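Local atomic coordinates of 11S globulin (Wrightia tinctoria, PDB entry 5WXU), a protein that probably serves as a hexameric nutrient reservoir of the seed and also binds the plant hormone auxin (indole-3-acetic acid). Residues P101-V106 against L331-E336; D158-P163 against R294-L299; A342-E347 against E454-D459; G363-G368 against Y394-G399. All blocks are in the same frame, centred on the assembly; numbering follows the deposited sequence. Where two conformers were deposited one is given.

Contact 1 of 4, residues P101-V106 against L331-E336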
loop_
_atom_site.group_PDB
_atom_site.type_symbol
_atom_site.label_atom_id
_atom_site.label_comp_id
_atom_site.label_asym_id
_atom_site.label_seq_id
_atom_site.Cartn_x
_atom_site.Cartn_y
_atom_site.Cartn_z
ATOM N N PRO B 101 -11.188 -17.010 10.292
ATOM C CA PRO B 101 -9.758 -17.371 10.373
ATOM C C PRO B 101 -9.390 -17.857 11.793
ATOM O O PRO B 101 -10.185 -17.672 12.744
ATOM C CB PRO B 101 -9.059 -16.100 10.005
ATOM C CG PRO B 101 -9.994 -15.027 10.523
ATOM C CD PRO B 101 -11.391 -15.545 10.359
ATOM N N MET B 102 -8.256 -18.521 11.895
ATOM C CA MET B 102 -7.850 -19.137 13.152
ATOM C C MET B 102 -6.366 -19.172 13.274
ATOM O O MET B 102 -5.674 -19.197 12.271
ATOM C CB MET B 102 -8.409 -20.560 13.207
ATOM C CG MET B 102 -7.763 -21.449 12.172
ATOM S SD MET B 102 -8.788 -22.863 11.784
ATOM C CE MET B 102 -8.354 -23.210 10.155
ATOM N N LEU B 103 -5.847 -19.192 14.497
ATOM C CA LEU B 103 -4.566 -19.693 14.810
ATOM C C LEU B 103 -4.721 -21.067 15.533
ATOM O O LEU B 103 -5.643 -21.248 16.398
ATOM C CB LEU B 103 -3.859 -18.750 15.711
ATOM C CG LEU B 103 -3.618 -17.345 15.186
ATOM C CD1 LEU B 103 -2.618 -16.688 16.076
ATOM C CD2 LEU B 103 -3.072 -17.351 13.769
ATOM N N ILE B 104 -3.886 -21.997 15.128
ATOM C CA ILE B 104 -3.818 -23.351 15.761
ATOM C C ILE B 104 -2.510 -23.463 16.507
ATOM O O ILE B 104 -1.457 -23.260 15.924
ATOM C CB ILE B 104 -3.909 -24.426 14.696
ATOM C CG1 ILE B 104 -5.226 -24.324 13.955
ATOM C CG2 ILE B 104 -3.862 -25.837 15.368
ATOM C CD1 ILE B 104 -5.391 -25.199 12.755
ATOM N N ILE B 105 -2.544 -23.743 17.811
ATOM C CA ILE B 105 -1.344 -23.968 18.620
ATOM C C ILE B 105 -1.183 -25.471 18.784
ATOM O O ILE B 105 -2.103 -26.145 19.221
ATOM C CB ILE B 105 -1.475 -23.318 19.983
ATOM C CG1 ILE B 105 -1.520 -21.808 19.816
ATOM C CG2 ILE B 105 -0.300 -23.704 20.879
ATOM C CD1 ILE B 105 -2.292 -21.221 20.937
ATOM N N VAL B 106 -0.067 -25.989 18.356
ATOM C CA VAL B 106 0.230 -27.409 18.557
ATOM C C VAL B 106 0.801 -27.545 19.950
ATOM O O VAL B 106 2.001 -27.292 20.196
ATOM C CB VAL B 106 1.152 -27.991 17.496
ATOM C CG1 VAL B 106 1.272 -29.525 17.752
ATOM C CG2 VAL B 106 0.615 -27.655 16.095
ATOM N N LEU B 331 -4.119 -11.044 13.041
ATOM C CA LEU B 331 -3.878 -11.799 14.283
ATOM C C LEU B 331 -2.383 -11.837 14.582
ATOM O O LEU B 331 -1.529 -11.661 13.657
ATOM C CB LEU B 331 -4.423 -13.217 14.103
ATOM C CG LEU B 331 -5.940 -13.358 13.966
ATOM C CD1 LEU B 331 -6.240 -14.759 13.453
ATOM C CD2 LEU B 331 -6.631 -13.180 15.316
ATOM N N SER B 332 -2.078 -12.072 15.874
ATOM C CA SER B 332 -0.715 -12.172 16.367
ATOM C C SER B 332 -0.723 -13.273 17.429
ATOM O O SER B 332 -1.782 -13.583 17.972
ATOM C CB SER B 332 -0.300 -10.879 17.120
ATOM O OG SER B 332 -0.363 -9.679 16.401
ATOM N N ALA B 333 0.467 -13.717 17.803
ATOM C CA ALA B 333 0.578 -14.617 18.974
ATOM C C ALA B 333 1.876 -14.479 19.643
ATOM O O ALA B 333 2.716 -13.766 19.193
ATOM C CB ALA B 333 0.401 -16.062 18.486
ATOM N N ASN B 334 1.983 -15.051 20.837
ATOM C CA ASN B 334 3.254 -15.131 21.583
ATOM C C ASN B 334 3.287 -16.381 22.448
ATOM O O ASN B 334 2.262 -16.956 22.697
ATOM C CB ASN B 334 3.556 -13.847 22.334
ATOM C CG ASN B 334 2.711 -13.674 23.573
ATOM O OD1 ASN B 334 2.567 -14.617 24.330
ATOM N ND2 ASN B 334 2.201 -12.493 23.807
ATOM N N ARG B 335 4.490 -16.753 22.845
ATOM C CA ARG B 335 4.751 -17.782 23.841
ATOM C C ARG B 335 5.476 -17.060 24.937
ATOM O O ARG B 335 6.526 -16.412 24.654
ATOM C CB ARG B 335 5.600 -18.908 23.296
ATOM C CG ARG B 335 5.729 -19.991 24.396
ATOM C CD ARG B 335 6.512 -21.226 23.967
ATOM N NE ARG B 335 7.923 -20.943 23.858
ATOM C CZ ARG B 335 8.864 -21.193 24.785
ATOM N NH1 ARG B 335 8.605 -21.832 25.919
ATOM N NH2 ARG B 335 10.105 -20.855 24.479
ATOM N N GLU B 336 5.010 -17.208 26.188
ATOM C CA GLU B 336 5.741 -16.657 27.320
ATOM C C GLU B 336 6.114 -17.811 28.221
ATOM O O GLU B 336 5.306 -18.706 28.502
ATOM C CB GLU B 336 4.883 -15.675 28.115
ATOM C CG GLU B 336 4.384 -14.458 27.376
ATOM C CD GLU B 336 3.504 -13.584 28.281
ATOM O OE1 GLU B 336 2.862 -14.138 29.179
ATOM O OE2 GLU B 336 3.457 -12.353 28.084
#
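L103 and L331 use the same rotamer from the two sides of this contact. Each sets its CG beside the backbone N and anti to the carbonyl carbon, with chi1 -60° for L103 and -67° for L331. The two branched ends then run past each other in opposite directions instead of meeting head on. CD1 of L331 arrives at the flank of L103, where it lies 4.1 Å from L103 CG and equally near L103 CD2, so it rests against the fork of that side chain. The other branch of L103 leads along the facing strand: L103 CD1 sits 3.9 Å from the CB of A333 and 3.7 Å from the backbone O of S332. One leucine therefore bridges L331 and A333, while S332, between them, turns its own side chain the other way, where its hydroxyl bonds N411 O and accepts from A414 N. L331 CD1 also comes within 4.4 Å of the backbone C of M102.

No hydrogen bond crosses between 101-106 and 331-336, and the closest pair of CA atoms, in L103 and L331, is 7.9 Å apart. What meets here is side chain on side chain between two sheets, not edge on edge within one, and every residue that touches is buried. Strand 102-108 lies between 178-185 and 158-162 in the sheet of the first cupin half. Strand 332-338 lies between 313-318 and 402-409 in the second, which makes this a direct apolar join of the two halves near the centre of the chain.

Contact 2 of 4, residues D158-P163 against R294-L299; sequences DVIALP and RIKENL
D158 faces two donors from the neighbouring strand, and neither comes in the plane of its carboxylate. K296 NZ reaches D158 OD2 at 2.8 Å in a salt bridge, from 48° above that plane, the lysine chain passing slantwise over the aspartate. N298 meets D158 at about a right angle, its amide plane turned 77° from the carboxylate, and its ND2 gives a 2.9 Å hydrogen bond to OD1. K296 gets there with CG between backbone N and carbonyl carbon and a bend at the end of the chain that swings NZ back to the acid. Its CB runs alongside I160, 3.9 Å from CG1.

Beyond the face carrying these groups, V159 CG2 packs on L299 CD1 at 3.8 Å. The backbones are antiparallel: V159 and E297 exchange two hydrogen bonds, and A161 N gives a 2.8 Å bond to I295 O. Strand 296-298 thus becomes, within this chain, an outermost strand of the sheet that otherwise belongs to the first cupin half.

D158 OD2 also accepts from R155 N, and N298 ND2 reaches Q156 O. An alanine in place of D158 would remove the carboxylate and is likely to leave the K296 ammonium without its carboxylate partner and N298 ND2 with one acceptor fewer. The carboxylate thus balances a lysine charge in a mostly buried setting, and probably remains ionised with that charge so near.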
loop_
_atom_site.group_PDB
_atom_site.type_symbol
_atom_site.label_atom_id
_atom_site.label_comp_id
_atom_site.label_asym_id
_atom_site.label_seq_id
_atom_site.Cartn_x
_atom_site.Cartn_y
_atom_site.Cartn_z
ATOM N N ASP B 158 4.395 -25.214 17.272
ATOM C CA ASP B 158 3.890 -24.568 16.060
ATOM C C ASP B 158 2.637 -23.770 16.306
ATOM O O ASP B 158 1.738 -24.177 17.017
ATOM C CB ASP B 158 3.664 -25.582 14.930
ATOM C CG ASP B 158 4.920 -26.050 14.270
ATOM O OD1 ASP B 158 5.974 -25.540 14.514
ATOM O OD2 ASP B 158 4.873 -26.958 13.401
ATOM N N VAL B 159 2.574 -22.589 15.677
ATOM C CA VAL B 159 1.396 -21.824 15.641
ATOM C C VAL B 159 1.120 -21.727 14.175
ATOM O O VAL B 159 1.955 -21.258 13.403
ATOM C CB VAL B 159 1.562 -20.440 16.250
ATOM C CG1 VAL B 159 0.280 -19.670 16.118
ATOM C CG2 VAL B 159 1.914 -20.535 17.715
ATOM N N ILE B 160 -0.084 -22.120 13.781
ATOM C CA ILE B 160 -0.457 -22.232 12.369
ATOM C C ILE B 160 -1.593 -21.241 12.120
ATOM O O ILE B 160 -2.518 -21.158 12.902
ATOM C CB ILE B 160 -1.023 -23.651 12.056
ATOM C CG1 ILE B 160 -0.043 -24.770 12.436
ATOM C CG2 ILE B 160 -1.439 -23.842 10.614
ATOM C CD1 ILE B 160 -0.724 -26.002 13.022
ATOM N N ALA B 161 -1.543 -20.524 11.016
ATOM C CA ALA B 161 -2.479 -19.497 10.711
ATOM C C ALA B 161 -3.216 -19.830 9.484
ATOM O O ALA B 161 -2.581 -19.984 8.404
ATOM C CB ALA B 161 -1.735 -18.148 10.509
ATOM N N LEU B 162 -4.544 -19.880 9.559
ATOM C CA LEU B 162 -5.350 -20.201 8.355
ATOM C C LEU B 162 -6.495 -19.246 8.120
ATOM O O LEU B 162 -7.225 -18.904 9.043
ATOM C CB LEU B 162 -5.949 -21.597 8.527
ATOM C CG LEU B 162 -4.944 -22.769 8.546
ATOM C CD1 LEU B 162 -5.537 -24.131 8.856
ATOM C CD2 LEU B 162 -4.219 -22.854 7.241
ATOM N N PRO B 163 -6.721 -18.816 6.869
ATOM C CA PRO B 163 -7.863 -17.995 6.564
ATOM C C PRO B 163 -9.186 -18.735 6.664
ATOM O O PRO B 163 -9.285 -19.990 6.490
ATOM C CB PRO B 163 -7.614 -17.557 5.103
ATOM C CG PRO B 163 -6.161 -17.805 4.906
ATOM C CD PRO B 163 -5.846 -18.983 5.700
ATOM N N ARG B 294 3.871 -19.142 3.665
ATOM C CA ARG B 294 4.211 -19.818 4.917
ATOM C C ARG B 294 2.987 -19.708 5.826
ATOM O O ARG B 294 2.369 -18.627 5.956
ATOM C CB ARG B 294 5.513 -19.238 5.566
ATOM C CG ARG B 294 5.996 -19.705 6.964
ATOM C CD ARG B 294 7.376 -19.047 7.367
ATOM N NE ARG B 294 7.317 -18.411 8.687
ATOM C CZ ARG B 294 7.885 -17.252 9.009
ATOM N NH1 ARG B 294 8.624 -16.546 8.184
ATOM N NH2 ARG B 294 7.701 -16.786 10.224
ATOM N N ILE B 295 2.653 -20.816 6.485
ATOM C CA ILE B 295 1.439 -20.917 7.303
ATOM C C ILE B 295 1.740 -20.982 8.820
ATOM O O ILE B 295 0.858 -20.749 9.676
ATOM C CB ILE B 295 0.676 -22.175 6.866
ATOM C CG1 ILE B 295 -0.010 -21.978 5.516
ATOM C CG2 ILE B 295 -0.336 -22.628 7.867
ATOM C CD1 ILE B 295 -0.808 -20.725 5.393
ATOM N N LYS B 296 2.970 -21.293 9.152
ATOM C CA LYS B 296 3.269 -21.524 10.558
ATOM C C LYS B 296 4.650 -21.114 10.960
ATOM O O LYS B 296 5.524 -20.957 10.116
ATOM C CB LYS B 296 3.112 -23.023 10.854
ATOM C CG LYS B 296 4.118 -23.898 10.197
ATOM C CD LYS B 296 3.652 -25.332 10.380
ATOM C CE LYS B 296 4.678 -26.338 9.984
ATOM N NZ LYS B 296 5.895 -26.301 10.832
ATOM N N GLU B 297 4.836 -21.022 12.278
ATOM C CA GLU B 297 6.138 -20.838 12.871
ATOM C C GLU B 297 6.130 -21.511 14.237
ATOM O O GLU B 297 5.126 -21.503 14.931
ATOM C CB GLU B 297 6.347 -19.349 13.027
ATOM C CG GLU B 297 7.725 -18.925 13.516
ATOM C CD GLU B 297 8.121 -17.529 13.096
ATOM O OE1 GLU B 297 7.850 -17.151 11.928
ATOM O OE2 GLU B 297 8.687 -16.763 13.904
ATOM N N ASN B 298 7.271 -22.039 14.602
ATOM C CA ASN B 298 7.456 -22.680 15.909
ATOM C C ASN B 298 7.989 -21.687 16.924
ATOM O O ASN B 298 8.952 -20.954 16.672
ATOM C CB ASN B 298 8.366 -23.916 15.770
ATOM C CG ASN B 298 8.305 -24.783 16.974
ATOM O OD1 ASN B 298 8.887 -24.452 18.000
ATOM N ND2 ASN B 298 7.613 -25.910 16.859
ATOM N N LEU B 299 7.330 -21.619 18.079
ATOM C CA LEU B 299 7.683 -20.628 19.105
ATOM C C LEU B 299 8.397 -21.297 20.299
ATOM O O LEU B 299 8.663 -20.582 21.245
ATOM C CB LEU B 299 6.464 -19.945 19.587
ATOM C CG LEU B 299 5.723 -19.136 18.558
ATOM C CD1 LEU B 299 4.632 -18.347 19.225
ATOM C CD2 LEU B 299 6.704 -18.196 17.785
#

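Contact 3 of 4, residues A342-E347 against E454-D459. Unlike the reference sequence in segment 454-459: D459 (reference Gly).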
loop_
_atom_site.group_PDB
_atom_site.type_symbol
_atom_site.label_atom_id
_atom_site.label_comp_id
_atom_site.label_asym_id
_atom_site.label_seq_id
_atom_site.Cartn_x
_atom_site.Cartn_y
_atom_site.Cartn_z
ATOM N N ALA B 342 8.962 -15.703 38.619
ATOM C CA ALA B 342 9.226 -14.555 37.702
ATOM C C ALA B 342 7.896 -13.924 37.248
ATOM O O ALA B 342 6.781 -14.545 37.379
ATOM C CB ALA B 342 10.038 -15.068 36.520
ATOM N N MET B 343 7.961 -12.660 36.782
ATOM C CA MET B 343 6.755 -11.902 36.406
ATOM C C MET B 343 6.928 -11.353 34.994
ATOM O O MET B 343 8.072 -11.197 34.499
ATOM C CB MET B 343 6.530 -10.715 37.331
ATOM C CG MET B 343 6.141 -11.177 38.722
ATOM S SD MET B 343 6.147 -9.677 39.736
ATOM C CE MET B 343 4.629 -9.827 40.623
ATOM N N ILE B 344 5.788 -11.176 34.326
ATOM C CA ILE B 344 5.742 -10.262 33.209
ATOM C C ILE B 344 5.343 -8.916 33.801
ATOM O O ILE B 344 4.484 -8.834 34.721
ATOM C CB ILE B 344 4.728 -10.700 32.134
ATOM C CG1 ILE B 344 5.080 -12.055 31.502
ATOM C CG2 ILE B 344 4.695 -9.703 30.997
ATOM C CD1 ILE B 344 6.351 -12.121 30.699
ATOM N N VAL B 345 5.902 -7.826 33.278
ATOM C CA VAL B 345 5.545 -6.505 33.778
ATOM C C VAL B 345 4.043 -6.283 33.701
ATOM O O VAL B 345 3.402 -6.749 32.776
ATOM C CB VAL B 345 6.305 -5.376 33.063
ATOM C CG1 VAL B 345 7.799 -5.503 33.353
ATOM C CG2 VAL B 345 6.025 -5.350 31.593
ATOM N N PRO B 346 3.450 -5.589 34.689
ATOM C CA PRO B 346 2.085 -5.138 34.573
ATOM C C PRO B 346 1.920 -4.257 33.316
ATOM O O PRO B 346 2.828 -3.447 32.978
ATOM C CB PRO B 346 1.870 -4.260 35.786
ATOM C CG PRO B 346 3.142 -4.173 36.481
ATOM C CD PRO B 346 4.116 -5.078 35.907
ATOM N N GLU B 347 0.797 -4.434 32.642
ATOM C CA GLU B 347 0.627 -3.807 31.328
ATOM C C GLU B 347 -0.796 -3.876 30.880
ATOM O O GLU B 347 -1.628 -4.394 31.570
ATOM C CB GLU B 347 1.535 -4.522 30.246
ATOM C CG GLU B 347 1.175 -5.968 29.855
ATOM C CD GLU B 347 2.316 -6.784 29.226
ATOM O OE1 GLU B 347 3.484 -6.321 29.104
ATOM O OE2 GLU B 347 2.008 -7.934 28.833
ATOM N N GLU B 454 14.786 -4.065 34.021
ATOM C CA GLU B 454 14.430 -5.061 33.010
ATOM C C GLU B 454 13.519 -4.428 31.980
ATOM O O GLU B 454 12.883 -3.458 32.257
ATOM C CB GLU B 454 13.658 -6.253 33.589
ATOM C CG GLU B 454 14.427 -7.059 34.656
ATOM C CD GLU B 454 14.072 -6.684 36.117
ATOM O OE1 GLU B 454 13.874 -5.508 36.459
ATOM O OE2 GLU B 454 13.970 -7.609 36.919
ATOM N N ILE B 455 13.433 -5.076 30.822
ATOM C CA ILE B 455 12.311 -4.878 29.876
ATOM C C ILE B 455 11.470 -6.123 29.904
ATOM O O ILE B 455 11.983 -7.226 29.609
ATOM C CB ILE B 455 12.809 -4.638 28.434
ATOM C CG1 ILE B 455 13.528 -3.290 28.370
ATOM C CG2 ILE B 455 11.672 -4.667 27.457
ATOM C CD1 ILE B 455 14.194 -2.911 27.008
ATOM N N THR B 456 10.182 -5.922 30.207
ATOM C CA THR B 456 9.112 -6.927 30.116
ATOM C C THR B 456 9.172 -8.157 31.019
ATOM O O THR B 456 8.155 -8.452 31.719
ATOM C CB THR B 456 8.940 -7.372 28.642
ATOM O OG1 THR B 456 8.586 -6.215 27.867
ATOM C CG2 THR B 456 7.910 -8.469 28.466
ATOM N N VAL B 457 10.279 -8.900 30.979
ATOM C CA VAL B 457 10.441 -10.109 31.815
ATOM C C VAL B 457 11.183 -9.756 33.075
ATOM O O VAL B 457 12.284 -9.283 32.981
ATOM C CB VAL B 457 11.121 -11.290 31.069
ATOM C CG1 VAL B 457 11.171 -12.518 31.986
ATOM C CG2 VAL B 457 10.280 -11.648 29.857
ATOM N N LEU B 458 10.533 -9.926 34.238
ATOM C CA LEU B 458 11.113 -9.570 35.511
ATOM C C LEU B 458 11.783 -10.760 36.165
ATOM O O LEU B 458 11.188 -11.798 36.325
ATOM C CB LEU B 458 10.098 -8.960 36.468
ATOM C CG LEU B 458 9.379 -7.732 35.935
ATOM C CD1 LEU B 458 8.279 -7.213 36.794
ATOM C CD2 LEU B 458 10.406 -6.606 35.615
ATOM N N ASP B 459 12.993 -10.489 36.635
ATOM C CA ASP B 459 13.828 -11.414 37.425
ATOM C C ASP B 459 13.120 -11.580 38.796
ATOM O O ASP B 459 12.727 -10.583 39.416
ATOM C CB ASP B 459 15.175 -10.710 37.566
ATOM C CG ASP B 459 16.321 -11.634 37.844
ATOM O OD1 ASP B 459 16.194 -12.569 38.687
ATOM O OD2 ASP B 459 17.405 -11.354 37.264
HETATM O O HOH W 1 5.870 -4.881 27.990
#
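This is a short antiparallel bridge: the C-terminal strand 457-458 lies beside the start of strand 343-349, in the second cupin half. M343 and L458 form the hydrogen-bonded pair, I344 and V457 the non-hydrogen-bonded one. L458 N binds M343 O at 2.8 Å, but the return bond from M343 N to L458 O is weak. V345 N adds a 2.8 Å bond to T456 O. T456 itself sits at the corner of a classic gamma turn, closed by V457 N on I455 O.

L458 contributes the largest share of the contact. V345 and L458 cross at about a right angle, CG1 of V345 3.6 Å from CD2 of L458, while CD1 of L458 leans 4.0 Å from CB of M343. On the other face I344 CD1 touches V457 CG2. An alanine at L458 would probably open a gap beside V345 CG1 and M343 CB and lose the contact with A237 of a neighbouring subunit.

A water joins E347 OE1 to T456 OG1, 3.0 Å from each, donating to the glutamate. Backbone bonds thus set the register, apolar branches fill both faces, and the one polar side-chain link across the strands runs through a single water.

Contact 4 of 4, residues G363-G368 against Y394-G399; sequences GRLQVG and YLKQAG
R364 N gives a 2.8 Å hydrogen bond to Q397 O, and Q397 N returns one of 2.9 Å to R364 O. The next hydrogen-bonded pair, Q366 and L395, repeats the exchange: Q366 N to L395 O at 3.0 Å, the straightest of the four with 168° at the hydrogen, and L395 N to Q366 O. Between them the CA hydrogens of L365 and K396, and beyond them that of Y394, point at strand carbonyls. G363 CA comes close to Q397 O, and a side chain there would run into that oxygen.

L365 and K396 lie side by side, heading the same way, with L365 CD1 3.9 Å from K396 CG. Anti placement of L365 CG to its N (chi1 171°), followed by a turn at chi2, carries CD1 across to within 3.7 Å of L395 O. Y394 takes the rotamer with CG between N and carbonyl carbon, and its ring receives K396 CE at the edge, in plane. The phenol oxygen goes on to N349.

Strands 361-368 and 393-399 belong to the antiparallel barrel of the C-terminal cupin half; the segments 363-368 and 394-399 approach to 4.5 Å between axes, at 168° between their directions. L365, Y394 and K396 line one face, and strands 385-388 and 402-409 cover it.

R364, Q366, L395 and Q397 occupy the other face, against a neighbouring subunit. The extended R364 chain reaches D377 of its own chain, and D230 and F233 of that subunit, the latter as a cation-pi contact. Q366 OE1 accepts from N of the same D230.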
loop_
_atom_site.group_PDB
_atom_site.type_symbol
_atom_site.label_atom_id
_atom_site.label_comp_id
_atom_site.label_asym_id
_atom_site.label_seq_id
_atom_site.Cartn_x
_atom_site.Cartn_y
_atom_site.Cartn_z
ATOM N N GLY B 363 0.389 -20.025 37.995
ATOM C CA GLY B 363 0.757 -18.716 38.531
ATOM C C GLY B 363 -0.417 -17.923 39.033
ATOM O O GLY B 363 -1.520 -18.418 39.091
ATOM N N ARG B 364 -0.167 -16.669 39.409
ATOM C CA ARG B 364 -1.162 -15.743 39.822
ATOM C C ARG B 364 -1.349 -14.707 38.697
ATOM O O ARG B 364 -0.398 -14.200 38.180
ATOM C CB ARG B 364 -0.678 -14.959 41.048
ATOM C CG ARG B 364 -1.663 -13.994 41.645
ATOM C CD ARG B 364 -1.101 -13.294 42.890
ATOM N NE ARG B 364 -1.976 -12.262 43.412
ATOM C CZ ARG B 364 -1.696 -11.448 44.423
ATOM N NH1 ARG B 364 -0.524 -11.507 45.056
ATOM N NH2 ARG B 364 -2.577 -10.557 44.781
ATOM N N LEU B 365 -2.594 -14.441 38.381
ATOM C CA LEU B 365 -3.043 -13.408 37.461
ATOM C C LEU B 365 -3.929 -12.395 38.218
ATOM O O LEU B 365 -4.882 -12.734 38.881
ATOM C CB LEU B 365 -3.800 -14.058 36.280
ATOM C CG LEU B 365 -4.516 -13.066 35.343
ATOM C CD1 LEU B 365 -3.506 -12.337 34.477
ATOM C CD2 LEU B 365 -5.512 -13.853 34.504
ATOM N N GLN B 366 -3.609 -11.132 38.090
ATOM C CA GLN B 366 -4.521 -10.069 38.464
ATOM C C GLN B 366 -4.890 -9.212 37.261
ATOM O O GLN B 366 -4.027 -8.879 36.432
ATOM C CB GLN B 366 -3.962 -9.226 39.570
ATOM C CG GLN B 366 -4.915 -8.143 39.995
ATOM C CD GLN B 366 -4.617 -7.559 41.328
ATOM O OE1 GLN B 366 -3.460 -7.250 41.646
ATOM N NE2 GLN B 366 -5.687 -7.350 42.124
ATOM N N VAL B 367 -6.179 -8.940 37.157
ATOM C CA VAL B 367 -6.709 -8.108 36.085
ATOM C C VAL B 367 -7.517 -6.969 36.682
ATOM O O VAL B 367 -8.349 -7.201 37.598
ATOM C CB VAL B 367 -7.628 -8.878 35.190
ATOM C CG1 VAL B 367 -8.051 -8.027 33.985
ATOM C CG2 VAL B 367 -6.967 -10.146 34.722
ATOM N N GLY B 368 -7.260 -5.771 36.176
ATOM C CA GLY B 368 -7.986 -4.522 36.493
ATOM C C GLY B 368 -8.756 -3.956 35.258
ATOM O O GLY B 368 -8.231 -3.954 34.127
ATOM N N TYR B 394 -3.173 -5.788 33.510
ATOM C CA TYR B 394 -2.927 -7.118 34.103
ATOM C C TYR B 394 -1.528 -7.384 34.533
ATOM O O TYR B 394 -0.585 -6.866 33.937
ATOM C CB TYR B 394 -3.379 -8.246 33.175
ATOM C CG TYR B 394 -2.700 -8.305 31.817
ATOM C CD1 TYR B 394 -2.963 -7.357 30.860
ATOM C CD2 TYR B 394 -1.951 -9.390 31.445
ATOM C CE1 TYR B 394 -2.410 -7.440 29.615
ATOM C CE2 TYR B 394 -1.370 -9.486 30.183
ATOM C CZ TYR B 394 -1.615 -8.492 29.271
ATOM O OH TYR B 394 -1.090 -8.546 27.990
ATOM N N LEU B 395 -1.395 -8.260 35.524
ATOM C CA LEU B 395 -0.089 -8.679 36.086
ATOM C C LEU B 395 -0.073 -10.189 36.202
ATOM O O LEU B 395 -1.022 -10.710 36.728
ATOM C CB LEU B 395 0.037 -8.309 37.575
ATOM C CG LEU B 395 0.195 -6.883 37.962
ATOM C CD1 LEU B 395 -1.186 -6.289 38.094
ATOM C CD2 LEU B 395 1.058 -6.796 39.231
ATOM N N LYS B 396 1.027 -10.842 35.873
ATOM C CA LYS B 396 1.177 -12.279 35.958
ATOM C C LYS B 396 2.454 -12.561 36.761
ATOM O O LYS B 396 3.480 -11.881 36.581
ATOM C CB LYS B 396 1.317 -12.961 34.549
ATOM C CG LYS B 396 0.304 -12.542 33.469
ATOM C CD LYS B 396 0.420 -13.360 32.139
ATOM C CE LYS B 396 0.617 -12.515 30.870
ATOM N NZ LYS B 396 -0.428 -12.792 29.817
ATOM N N GLN B 397 2.391 -13.586 37.628
ATOM C CA GLN B 397 3.582 -14.107 38.310
ATOM C C GLN B 397 3.502 -15.614 38.305
ATOM O O GLN B 397 2.445 -16.189 38.658
ATOM C CB GLN B 397 3.636 -13.673 39.751
ATOM C CG GLN B 397 4.888 -14.190 40.473
ATOM C CD GLN B 397 5.144 -13.498 41.770
ATOM O OE1 GLN B 397 4.219 -13.043 42.454
ATOM N NE2 GLN B 397 6.423 -13.436 42.147
ATOM N N ALA B 398 4.595 -16.232 37.951
ATOM C CA ALA B 398 4.644 -17.713 37.898
ATOM C C ALA B 398 4.699 -18.236 39.318
ATOM O O ALA B 398 5.256 -17.586 40.233
ATOM C CB ALA B 398 5.848 -18.222 37.168
ATOM N N GLY B 399 4.158 -19.418 39.489
ATOM C CA GLY B 399 4.325 -20.115 40.754
ATOM C C GLY B 399 5.614 -20.884 40.779
ATOM O O GLY B 399 6.490 -20.764 39.914
#

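From the N terminus, contact 1 opens at 101-106 and contact 2 at 158-163. Contact 2 closes first, at 294-299, and contact 1 follows at 331-336, so contact 2 is nested inside the loop of contact 1. Both join the first cupin half to later chain, and they touch: strands 102-108 and 158-162 are neighbours, and R335 NE probably bonds L299 O. Contact 3 then opens at 342-347 and closes at 454-459, with contact 4 nested within it. Their strands 343-349 and 393-399 are neighbours in one sheet of the second half. E336 of contact 1 touches I344 and K396, linking the pairs; no contacts cross.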